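Glutathione s-transferase I (Zea mays, PDB 1AXD) catalyses the conjugation of glutathione to electrophilic compounds and takes part in detoxifying herbicides in maize, working as a dimer of two identical subunits. Local coordinates at residues A24-E29 with K72-K77. Sequence-based numbering, arbitrary orientation.
Sequences AGSDYE and KYAARK
The methyl group of Ala24 faces the helix 67-78 and meets the backbone carbonyl of Ala74, with CB 3.4 Å from Ala74 O. Its next neighbour is the main chain of Ala75, whose CA lies 4.4 Å from Ala24 CB. So close an approach suits alanine at position 24, where a single methyl fits against the Ala74 carbonyl; Ala75 presents its backbone here because its own CB points away, toward Leu83.

Ser26 reaches the same turn from the other end of the bend. Its OG stands anti to its own carbonyl carbon (chi1 -57°), which directs the hydroxyl at the helix, 4.2 Å from Ala74 CB. Ala74 O, 4.1 Å from this OG, is too distant to bond it; the hydroxyl is instead hydrogen-bonded to Asn78 OD1, just beyond the segment. The Ala74 methyl also packs on Leu21 of helix 14-24. Between the two contacting residues, Gly25 takes a positive phi of 73°, a conformation easy for a residue without a side chain, and turns the chain out of the helix toward strand 28-31.

Further along the same segment, Ser26 O lies at the edge of the Tyr28 ring, in its plane, while the tyrosine OH bonds Glu22. Arg76 of helix 67-78 forms a salt bridge with Asp95 of the second subunit.

The contact thus joins the turn between helix 14-24 and strand 28-31 to helix 67-78 of the thioredoxin-like domain. Serine is short enough to sit by the Ala74 methyl yet offers Asn78 a polar atom, so close fit is supplemented by a polar tie at the helix end.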
loop_
_atom_site.group_PDB
_atom_site.type_symbol
_atom_site.label_atom_id
_atom_site.label_comp_id
_atom_site.label_asym_id
_atom_site.label_seq_id
_atom_site.Cartn_x
_atom_site.Cartn_y
_atom_site.Cartn_z
ATOM N N ALA A 24 -18.151 4.641 8.648
ATOM C CA ALA A 24 -17.835 4.757 10.070
ATOM C C ALA A 24 -18.777 5.729 10.710
ATOM O O ALA A 24 -18.839 5.789 11.925
ATOM C CB ALA A 24 -16.359 5.197 10.264
ATOM N N GLY A 25 -19.501 6.487 9.891
ATOM C CA GLY A 25 -20.434 7.467 10.409
ATOM C C GLY A 25 -19.694 8.651 10.994
ATOM O O GLY A 25 -19.999 9.090 12.091
ATOM N N SER A 26 -18.721 9.164 10.243
ATOM C CA SER A 26 -17.914 10.300 10.675
ATOM C C SER A 26 -18.502 11.636 10.320
ATOM O O SER A 26 -19.278 11.732 9.373
ATOM C CB SER A 26 -16.518 10.203 10.073
ATOM O OG SER A 26 -15.905 8.985 10.423
ATOM N N ASP A 27 -18.117 12.662 11.074
ATOM C CA ASP A 27 -18.572 14.030 10.838
ATOM C C ASP A 27 -17.516 14.624 9.931
ATOM O O ASP A 27 -16.378 14.749 10.353
ATOM C CB ASP A 27 -18.627 14.796 12.173
ATOM C CG ASP A 27 -19.591 15.986 12.145
ATOM O OD1 ASP A 27 -20.246 16.229 11.103
ATOM O OD2 ASP A 27 -19.698 16.678 13.185
ATOM N N TYR A 28 -17.861 14.946 8.691
ATOM C CA TYR A 28 -16.870 15.502 7.780
ATOM C C TYR A 28 -17.475 16.257 6.623
ATOM O O TYR A 28 -18.663 16.111 6.345
ATOM C CB TYR A 28 -15.980 14.380 7.218
ATOM C CG TYR A 28 -16.576 13.687 6.004
ATOM C CD1 TYR A 28 -17.577 12.727 6.147
ATOM C CD2 TYR A 28 -16.177 14.032 4.710
ATOM C CE1 TYR A 28 -18.166 12.134 5.045
ATOM C CE2 TYR A 28 -16.764 13.439 3.598
ATOM C CZ TYR A 28 -17.758 12.490 3.781
ATOM O OH TYR A 28 -18.334 11.876 2.696
ATOM N N GLU A 29 -16.643 17.018 5.928
ATOM C CA GLU A 29 -17.068 17.766 4.765
ATOM C C GLU A 29 -15.942 17.772 3.776
ATOM O O GLU A 29 -14.807 17.577 4.165
ATOM C CB GLU A 29 -17.476 19.188 5.145
ATOM C CG GLU A 29 -16.395 20.014 5.778
ATOM C CD GLU A 29 -16.893 21.392 6.155
ATOM O OE1 GLU A 29 -17.780 21.489 7.034
ATOM O OE2 GLU A 29 -16.398 22.376 5.565
ATOM N N LYS A 72 -7.992 4.001 7.408
ATOM C CA LYS A 72 -7.815 3.276 8.660
ATOM C C LYS A 72 -8.098 4.169 9.826
ATOM O O LYS A 72 -8.612 3.704 10.817
ATOM C CB LYS A 72 -6.407 2.695 8.777
ATOM C CG LYS A 72 -6.023 1.759 7.659
ATOM C CD LYS A 72 -4.694 1.072 7.944
ATOM C CE LYS A 72 -4.148 0.326 6.711
ATOM N NZ LYS A 72 -3.762 1.224 5.570
ATOM N N TYR A 73 -7.773 5.449 9.723
ATOM C CA TYR A 73 -8.034 6.382 10.809
ATOM C C TYR A 73 -9.509 6.604 11.058
ATOM O O TYR A 73 -9.920 6.634 12.203
ATOM C CB TYR A 73 -7.371 7.716 10.517
ATOM C CG TYR A 73 -7.658 8.779 11.547
ATOM C CD1 TYR A 73 -6.976 8.803 12.756
ATOM C CD2 TYR A 73 -8.569 9.797 11.287
ATOM C CE1 TYR A 73 -7.184 9.811 13.667
ATOM C CE2 TYR A 73 -8.780 10.814 12.198
ATOM C CZ TYR A 73 -8.082 10.814 13.382
ATOM O OH TYR A 73 -8.239 11.849 14.263
ATOM N N ALA A 74 -10.298 6.807 10.015
ATOM C CA ALA A 74 -11.720 7.030 10.206
ATOM C C ALA A 74 -12.378 5.842 10.865
ATOM O O ALA A 74 -13.322 6.017 11.625
ATOM C CB ALA A 74 -12.369 7.351 8.874
ATOM N N ALA A 75 -11.907 4.635 10.567
ATOM C CA ALA A 75 -12.479 3.435 11.169
ATOM C C ALA A 75 -11.953 3.320 12.563
ATOM O O ALA A 75 -12.719 3.171 13.491
ATOM C CB ALA A 75 -12.125 2.200 10.331
ATOM N N ARG A 76 -10.650 3.457 12.703
ATOM C CA ARG A 76 -9.958 3.387 13.977
ATOM C C ARG A 76 -10.570 4.361 15.003
ATOM O O ARG A 76 -10.569 4.065 16.188
ATOM C CB ARG A 76 -8.488 3.736 13.711
ATOM C CG ARG A 76 -7.489 3.354 14.774
ATOM C CD ARG A 76 -6.144 4.035 14.486
ATOM N NE ARG A 76 -5.412 3.419 13.380
ATOM C CZ ARG A 76 -4.860 2.213 13.451
ATOM N NH1 ARG A 76 -4.968 1.501 14.566
ATOM N NH2 ARG A 76 -4.174 1.732 12.425
ATOM N N LYS A 77 -11.096 5.489 14.527
ATOM C CA LYS A 77 -11.694 6.527 15.369
ATOM C C LYS A 77 -13.207 6.439 15.561
ATOM O O LYS A 77 -13.695 6.855 16.595
ATOM C CB LYS A 77 -11.333 7.897 14.784
ATOM C CG LYS A 77 -12.101 9.087 15.342
ATOM C CD LYS A 77 -11.934 10.311 14.439
ATOM C CE LYS A 77 -12.753 11.513 14.913
ATOM N NZ LYS A 77 -12.253 12.114 16.184
#